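Local coordinates for protein L-talarate/galactarate dehydratase (Salmonella typhimurium, PDB 2PP0) that catalyses the magnesium-dependent dehydration of L-talarate and galactarate to 5-keto-4-deoxy-D-glucarate, and in competition epimerises L-talarate to galactarate, at residues B[18-21]-B[22-25]; B[381-384]-B[385-389]; B[182-185]-B[186-190]. One frame throughout, in Å; residues are numbered along the deposited sequence.

Interaction 1 (B[18-21]-B[22-25]); sequences TRTA and AETG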
loop_
_atom_site.group_PDB
_atom_site.type_symbol
_atom_site.label_atom_id
_atom_site.label_comp_id
_atom_site.label_asym_id
_atom_site.label_seq_id
_atom_site.Cartn_x
_atom_site.Cartn_y
_atom_site.Cartn_z
ATOM N N THR B 18 -1.468 -30.072 1.659
ATOM C CA THR B 18 -2.297 -29.897 0.482
ATOM C C THR B 18 -3.435 -28.902 0.698
ATOM O O THR B 18 -4.208 -28.636 -0.223
ATOM C CB THR B 18 -2.874 -31.255 0.011
ATOM O OG1 THR B 18 -1.831 -32.243 0.014
ATOM C CG2 THR B 18 -3.433 -31.135 -1.406
ATOM N N ARG B 19 -3.539 -28.346 1.901
ATOM C CA ARG B 19 -4.596 -27.376 2.175
ATOM C C ARG B 19 -4.239 -26.058 1.493
ATOM O O ARG B 19 -3.072 -25.664 1.463
ATOM C CB ARG B 19 -4.762 -27.160 3.678
ATOM C CG ARG B 19 -5.021 -28.438 4.456
ATOM C CD ARG B 19 -5.394 -28.142 5.899
ATOM N NE ARG B 19 -6.719 -27.540 5.996
ATOM C CZ ARG B 19 -7.854 -28.182 5.727
ATOM N NH1 ARG B 19 -7.825 -29.452 5.347
ATOM N NH2 ARG B 19 -9.020 -27.554 5.834
ATOM N N THR B 20 -5.245 -25.387 0.942
ATOM C CA THR B 20 -5.031 -24.125 0.242
ATOM C C THR B 20 -5.637 -22.947 0.996
ATOM O O THR B 20 -6.555 -23.116 1.793
ATOM C CB THR B 20 -5.657 -24.158 -1.167
ATOM O OG1 THR B 20 -7.081 -24.260 -1.054
ATOM C CG2 THR B 20 -5.137 -25.353 -1.956
ATOM N N ALA B 21 -5.114 -21.753 0.740
ATOM C CA ALA B 21 -5.629 -20.551 1.383
ATOM C C ALA B 21 -7.095 -20.367 0.967
ATOM O O ALA B 21 -7.914 -19.858 1.732
ATOM C CB ALA B 21 -4.804 -19.335 0.960
ATOM N N ALA B 22 -7.419 -20.795 -0.247
ATOM C CA ALA B 22 -8.779 -20.671 -0.755
ATOM C C ALA B 22 -9.787 -21.438 0.098
ATOM O O ALA B 22 -10.816 -20.897 0.497
ATOM C CB ALA B 22 -8.841 -21.156 -2.204
ATOM N N GLU B 23 -9.484 -22.696 0.394
ATOM C CA GLU B 23 -10.402 -23.519 1.174
ATOM C C GLU B 23 -10.409 -23.266 2.678
ATOM O O GLU B 23 -11.401 -23.550 3.340
ATOM C CB GLU B 23 -10.113 -24.999 0.909
ATOM C CG GLU B 23 -8.761 -25.465 1.411
ATOM C CD GLU B 23 -8.311 -26.756 0.755
ATOM O OE1 GLU B 23 -7.335 -27.360 1.248
ATOM O OE2 GLU B 23 -8.924 -27.162 -0.257
ATOM N N THR B 24 -9.324 -22.717 3.218
ATOM C CA THR B 24 -9.243 -22.483 4.660
ATOM C C THR B 24 -9.581 -21.077 5.147
ATOM O O THR B 24 -9.850 -20.880 6.332
ATOM C CB THR B 24 -7.835 -22.840 5.193
ATOM O OG1 THR B 24 -6.858 -21.973 4.596
ATOM C CG2 THR B 24 -7.490 -24.281 4.850
ATOM N N GLY B 25 -9.569 -20.100 4.247
ATOM C CA GLY B 25 -9.855 -18.730 4.642
ATOM C C GLY B 25 -11.199 -18.473 5.309
ATOM O O GLY B 25 -12.165 -19.206 5.098
#
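Thr20 OG1 and Glu23 CG each stand between their own backbone nitrogen and carbonyl carbon (chi1 65° and 66°); so placed, OG1 faces forward to the amide of Glu23 while the glutamate chain runs back to that of Thr20, across the first turn of helix 21-24. Thr20 occupies the N-cap position. Its OG1 accepts a fairly straight hydrogen bond from the amide of Glu23, with OG1 3.2 Å from Glu23 N. In return the glutamate, extended beyond CG, crosses the threonine at about a right angle, and its OE1 accepts a hydrogen bond from Thr20 N at 2.9 Å; OE1 also crowds the backbone of Arg19, so its exact place is less certain.

The carbonyl of Thr20 has two donors on Thr24. The backbone bond from Thr24 N, 3.1 Å from Thr20 O, is joined by a second from the hydroxyl, with Thr24 OG1 3.0 Å from Thr20 O and tilted well out of the carbonyl plane. One residue on, Gly25 N donates to Ala21 O at 3.0 Å, just where the chain leaves helical angles. The methyl CG2 of Thr24 lies against the arginine side chain, 3.5 Å from NE of Arg19.

The second subunit packs on this turn, with Glu362 of that subunit against Thr20 and Asp372 against Thr24; Arg19 makes a weak, long ion pair with the same Asp372. The reciprocal side-chain-to-backbone bonds of Thr20 and Glu23 are those of a capping box, which here starts a single short turn of helix near the N terminus.

Interaction 2 (B[381-384]-B[385-389]); sequences SEQA and RRWTQ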
loop_
_atom_site.group_PDB
_atom_site.type_symbol
_atom_site.label_atom_id
_atom_site.label_comp_id
_atom_site.label_asym_id
_atom_site.label_seq_id
_atom_site.Cartn_x
_atom_site.Cartn_y
_atom_site.Cartn_z
ATOM N N SER B 381 -21.807 3.076 20.653
ATOM C CA SER B 381 -22.489 3.374 21.907
ATOM C C SER B 381 -23.987 3.137 21.786
ATOM O O SER B 381 -24.505 2.910 20.691
ATOM C CB SER B 381 -22.281 4.833 22.270
ATOM O OG SER B 381 -23.044 5.643 21.392
ATOM N N GLU B 382 -24.681 3.214 22.919
ATOM C CA GLU B 382 -26.125 3.027 22.939
ATOM C C GLU B 382 -26.770 4.213 22.232
ATOM O O GLU B 382 -27.785 4.062 21.556
ATOM C CB GLU B 382 -26.630 2.928 24.385
ATOM C CG GLU B 382 -28.144 2.831 24.536
ATOM C CD GLU B 382 -28.758 1.733 23.685
ATOM O OE1 GLU B 382 -28.159 0.643 23.584
ATOM O OE2 GLU B 382 -29.855 1.959 23.127
ATOM N N GLN B 383 -26.162 5.387 22.380
ATOM C CA GLN B 383 -26.666 6.603 21.754
ATOM C C GLN B 383 -26.696 6.493 20.224
ATOM O O GLN B 383 -27.576 7.062 19.573
ATOM C CB GLN B 383 -25.809 7.802 22.157
ATOM C CG GLN B 383 -26.366 9.129 21.674
ATOM C CD GLN B 383 -27.748 9.406 22.234
ATOM O OE1 GLN B 383 -27.924 9.512 23.446
ATOM N NE2 GLN B 383 -28.738 9.518 21.352
ATOM N N ALA B 384 -25.728 5.772 19.657
ATOM C CA ALA B 384 -25.659 5.582 18.212
ATOM C C ALA B 384 -26.865 4.762 17.767
ATOM O O ALA B 384 -27.373 4.934 16.657
ATOM C CB ALA B 384 -24.364 4.863 17.829
ATOM N N ARG B 385 -27.320 3.867 18.637
ATOM C CA ARG B 385 -28.474 3.036 18.323
ATOM C C ARG B 385 -29.724 3.900 18.430
ATOM O O ARG B 385 -30.628 3.797 17.605
ATOM C CB ARG B 385 -28.568 1.857 19.293
ATOM C CG ARG B 385 -27.305 0.999 19.357
ATOM C CD ARG B 385 -26.922 0.448 17.985
ATOM N NE ARG B 385 -25.875 -0.564 18.091
ATOM C CZ ARG B 385 -25.349 -1.219 17.059
ATOM N NH1 ARG B 385 -25.762 -0.975 15.819
ATOM N NH2 ARG B 385 -24.415 -2.137 17.271
ATOM N N ARG B 386 -29.765 4.750 19.451
ATOM C CA ARG B 386 -30.897 5.644 19.660
ATOM C C ARG B 386 -31.068 6.564 18.454
ATOM O O ARG B 386 -32.187 6.904 18.082
ATOM C CB ARG B 386 -30.688 6.511 20.908
ATOM C CG ARG B 386 -31.273 5.966 22.209
ATOM C CD ARG B 386 -31.160 7.034 23.302
ATOM N NE ARG B 386 -31.664 8.332 22.835
ATOM C CZ ARG B 386 -31.500 9.485 23.482
ATOM N NH1 ARG B 386 -30.841 9.511 24.636
ATOM N NH2 ARG B 386 -31.981 10.616 22.973
ATOM N N TRP B 387 -29.953 6.969 17.852
ATOM C CA TRP B 387 -29.996 7.862 16.699
ATOM C C TRP B 387 -30.171 7.171 15.353
ATOM O O TRP B 387 -30.194 7.828 14.314
ATOM C CB TRP B 387 -28.740 8.731 16.654
ATOM C CG TRP B 387 -28.739 9.842 17.659
ATOM C CD1 TRP B 387 -29.829 10.480 18.175
ATOM C CD2 TRP B 387 -27.591 10.495 18.216
ATOM N NE1 TRP B 387 -29.433 11.491 19.015
ATOM C CE2 TRP B 387 -28.065 11.524 19.057
ATOM C CE3 TRP B 387 -26.208 10.313 18.082
ATOM C CZ2 TRP B 387 -27.206 12.370 19.764
ATOM C CZ3 TRP B 387 -25.353 11.154 18.784
ATOM C CH2 TRP B 387 -25.857 12.171 19.614
ATOM N N THR B 388 -30.287 5.848 15.362
ATOM C CA THR B 388 -30.469 5.105 14.122
ATOM C C THR B 388 -31.925 5.221 13.669
ATOM O O THR B 388 -32.843 4.959 14.447
ATOM C CB THR B 388 -30.112 3.619 14.312
ATOM O OG1 THR B 388 -28.711 3.497 14.591
ATOM C CG2 THR B 388 -30.447 2.823 13.066
ATOM N N GLN B 389 -32.129 5.624 12.416
ATOM C CA GLN B 389 -33.476 5.764 11.877
ATOM C C GLN B 389 -33.838 4.605 10.964
ATOM O O GLN B 389 -34.992 4.202 10.896
ATOM C CB GLN B 389 -33.619 7.090 11.123
ATOM C CG GLN B 389 -33.838 8.290 12.044
ATOM C CD GLN B 389 -33.875 9.611 11.295
ATOM O OE1 GLN B 389 -34.060 9.645 10.076
ATOM N NE2 GLN B 389 -33.711 10.709 12.026
#
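Gln383 reaches from the short helix 382-386 across to Trp387 and Arg386, which follow it by four and three residues. The bond to CB points away from the later residues; beyond it CG is anti to the backbone nitrogen (chi1 -173°), and a bend at chi2 (60°) swings the chain back over the indole. CG sits almost exactly above the six-membered ring of Trp387, 3.5 Å from its centroid and 6° off the normal, a CH-pi contact. Next comes CD, 3.8 Å from Trp387 CE2 as the chain crosses the ring obliquely. At the tip the amide nitrogen lies over the same face toward the rim, with NE2 3.1 Å from Trp387 CE2, while its other neighbour is the guanidinium of Arg386, over whose centre NE2 stands 3.4 Å above the plane. The amide oxygen OE1 approaches Arg386 NH1 to 3.2 Å, but it comes over the guanidinium face and the angle is too poor for a hydrogen bond.

Backbone and hydroxyl bonds frame this cluster. Trp387 N donates to Gln383 O at 2.9 Å, tying the two stacked residues. Ser381 OG caps the helix through Ala384 N and has a further bond to Pro355 O. Thr388 OG1 donates to Ala384 O at 2.9 Å, where the chain enters strand 388-395, beside strand 28-40. Arg385 leads away to a salt bridge with Glu66.

The amide thus lies between indole and guanidinium, its plane parallel to neither. CG is held by its CH-pi contact, the amide probably by dispersion and weak attraction of OE1 for the arginine, without a directed hydrogen bond to either side chain.

Interaction 3 (B[182-185]-B[186-190]); sequences NVVI and SRENG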
loop_
_atom_site.group_PDB
_atom_site.type_symbol
_atom_site.label_atom_id
_atom_site.label_comp_id
_atom_site.label_asym_id
_atom_site.label_seq_id
_atom_site.Cartn_x
_atom_site.Cartn_y
_atom_site.Cartn_z
ATOM N N ASN B 182 -13.407 29.944 23.051
ATOM C CA ASN B 182 -13.194 28.556 22.645
ATOM C C ASN B 182 -11.698 28.283 22.533
ATOM O O ASN B 182 -11.238 27.183 22.843
ATOM C CB ASN B 182 -13.877 28.265 21.304
ATOM C CG ASN B 182 -15.378 28.472 21.357
ATOM O OD1 ASN B 182 -16.034 28.119 22.342
ATOM N ND2 ASN B 182 -15.935 29.032 20.287
ATOM N N VAL B 183 -10.945 29.287 22.086
ATOM C CA VAL B 183 -9.497 29.157 21.951
ATOM C C VAL B 183 -8.907 28.837 23.318
ATOM O O VAL B 183 -8.028 27.981 23.443
ATOM C CB VAL B 183 -8.860 30.460 21.424
ATOM C CG1 VAL B 183 -7.354 30.427 21.627
ATOM C CG2 VAL B 183 -9.171 30.625 19.948
ATOM N N VAL B 184 -9.395 29.537 24.339
ATOM C CA VAL B 184 -8.936 29.324 25.706
ATOM C C VAL B 184 -9.288 27.908 26.160
ATOM O O VAL B 184 -8.440 27.186 26.686
ATOM C CB VAL B 184 -9.585 30.336 26.668
ATOM C CG1 VAL B 184 -9.203 30.011 28.108
ATOM C CG2 VAL B 184 -9.142 31.742 26.307
ATOM N N ILE B 185 -10.540 27.515 25.945
ATOM C CA ILE B 185 -11.001 26.182 26.322
ATOM C C ILE B 185 -10.167 25.108 25.624
ATOM O O ILE B 185 -9.698 24.154 26.254
ATOM C CB ILE B 185 -12.484 25.977 25.940
ATOM C CG1 ILE B 185 -13.363 26.966 26.710
ATOM C CG2 ILE B 185 -12.906 24.542 26.229
ATOM C CD1 ILE B 185 -14.855 26.808 26.449
ATOM N N SER B 186 -9.986 25.282 24.319
ATOM C CA SER B 186 -9.229 24.345 23.497
ATOM C C SER B 186 -7.777 24.232 23.933
ATOM O O SER B 186 -7.250 23.132 24.110
ATOM C CB SER B 186 -9.287 24.782 22.030
ATOM O OG SER B 186 -10.621 24.762 21.556
ATOM N N ARG B 187 -7.128 25.375 24.099
ATOM C CA ARG B 187 -5.736 25.392 24.504
ATOM C C ARG B 187 -5.590 24.804 25.907
ATOM O O ARG B 187 -4.582 24.166 26.223
ATOM C CB ARG B 187 -5.211 26.823 24.456
ATOM C CG ARG B 187 -3.724 26.907 24.217
ATOM C CD ARG B 187 -3.315 28.315 23.851
ATOM N NE ARG B 187 -1.872 28.423 23.675
ATOM C CZ ARG B 187 -1.247 29.543 23.333
ATOM N NH1 ARG B 187 -1.944 30.655 23.127
ATOM N NH2 ARG B 187 0.073 29.551 23.199
ATOM N N GLU B 188 -6.607 25.013 26.739
ATOM C CA GLU B 188 -6.605 24.494 28.101
ATOM C C GLU B 188 -6.730 22.974 28.093
ATOM O O GLU B 188 -6.238 22.297 28.998
ATOM C CB GLU B 188 -7.768 25.092 28.904
ATOM C CG GLU B 188 -7.333 25.949 30.089
ATOM C CD GLU B 188 -6.830 27.328 29.679
ATOM O OE1 GLU B 188 -5.978 27.410 28.763
ATOM O OE2 GLU B 188 -7.283 28.331 30.285
ATOM N N ASN B 189 -7.392 22.441 27.069
ATOM C CA ASN B 189 -7.578 21.000 26.953
ATOM C C ASN B 189 -6.442 20.317 26.196
ATOM O O ASN B 189 -6.525 19.133 25.874
ATOM C CB ASN B 189 -8.921 20.701 26.287
ATOM C CG ASN B 189 -10.096 20.930 27.221
ATOM O OD1 ASN B 189 -10.354 20.129 28.121
ATOM N ND2 ASN B 189 -10.810 22.032 27.015
ATOM N N GLY B 190 -5.387 21.074 25.908
ATOM C CA GLY B 190 -4.232 20.515 25.228
ATOM C C GLY B 190 -4.218 20.525 23.709
ATOM O O GLY B 190 -3.485 19.747 23.102
#
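A Schellman motif ends helix 176-188, which links strand 161-166 to strand 194-197 in the enolase-superfamily barrel, and at this C-terminal end the side chain of Asn189 folds back on Ile185. Two donors of the same asparagine meet one carbonyl from opposite faces of its plane: Asn189 N is 3.0 Å from Ile185 O, and ND2 only 2.5 Å from that oxygen, so short that the exact position of the amide is doubtful. With CG anti to the carbonyl carbon (chi1 -75°), the side chain of Asn189 turns back along Ile185, and ND2 comes 3.4 Å from Ile185 CG2.

A turn earlier Asn182 O is likewise doubly used. Ser186 N bonds to it at 2.7 Å, while Ser186 OG donates at 2.8 Å from above the carbonyl plane. That hydroxyl also bonds to Tyr12 OH of the second subunit, whose Val10 packs on Ile185 and Ser186. On the outer face Glu188 lies side by side with Val184, its OE2 3.4 Å from Val184 CG1. Arg187 extends away, and NH1 binds Leu217 O.

Gly190 then takes a positive phi (89°), and its amide bonds to Arg187 O while Ile191 N bonds to Ser186 O. These are the bonds of the Schellman motif, with glycine at C-prime, closing the helix before the strand that carries Lys195 and the catalytic Lys197.

In the fold
The three contacts are local and follow one another along the chain in the order 1, 3, 2, with no nesting or crossing; none closes a long loop. Interaction 1 starts a short helix in the outlying N-terminal segment, before strand 28-40 of the antiparallel sheet. Interaction 3 ends a barrel helix ahead of strand 194-197. Interaction 2 carries the chain out of helix 382-386 into strand 388-395, which pairs antiparallel with strand 28-40 and so brings the C-terminal end back to the N-terminal sheet. Interactions 1 and 3, their centres about 54 Å apart on opposite sides of the chain's centre, both touch the second subunit.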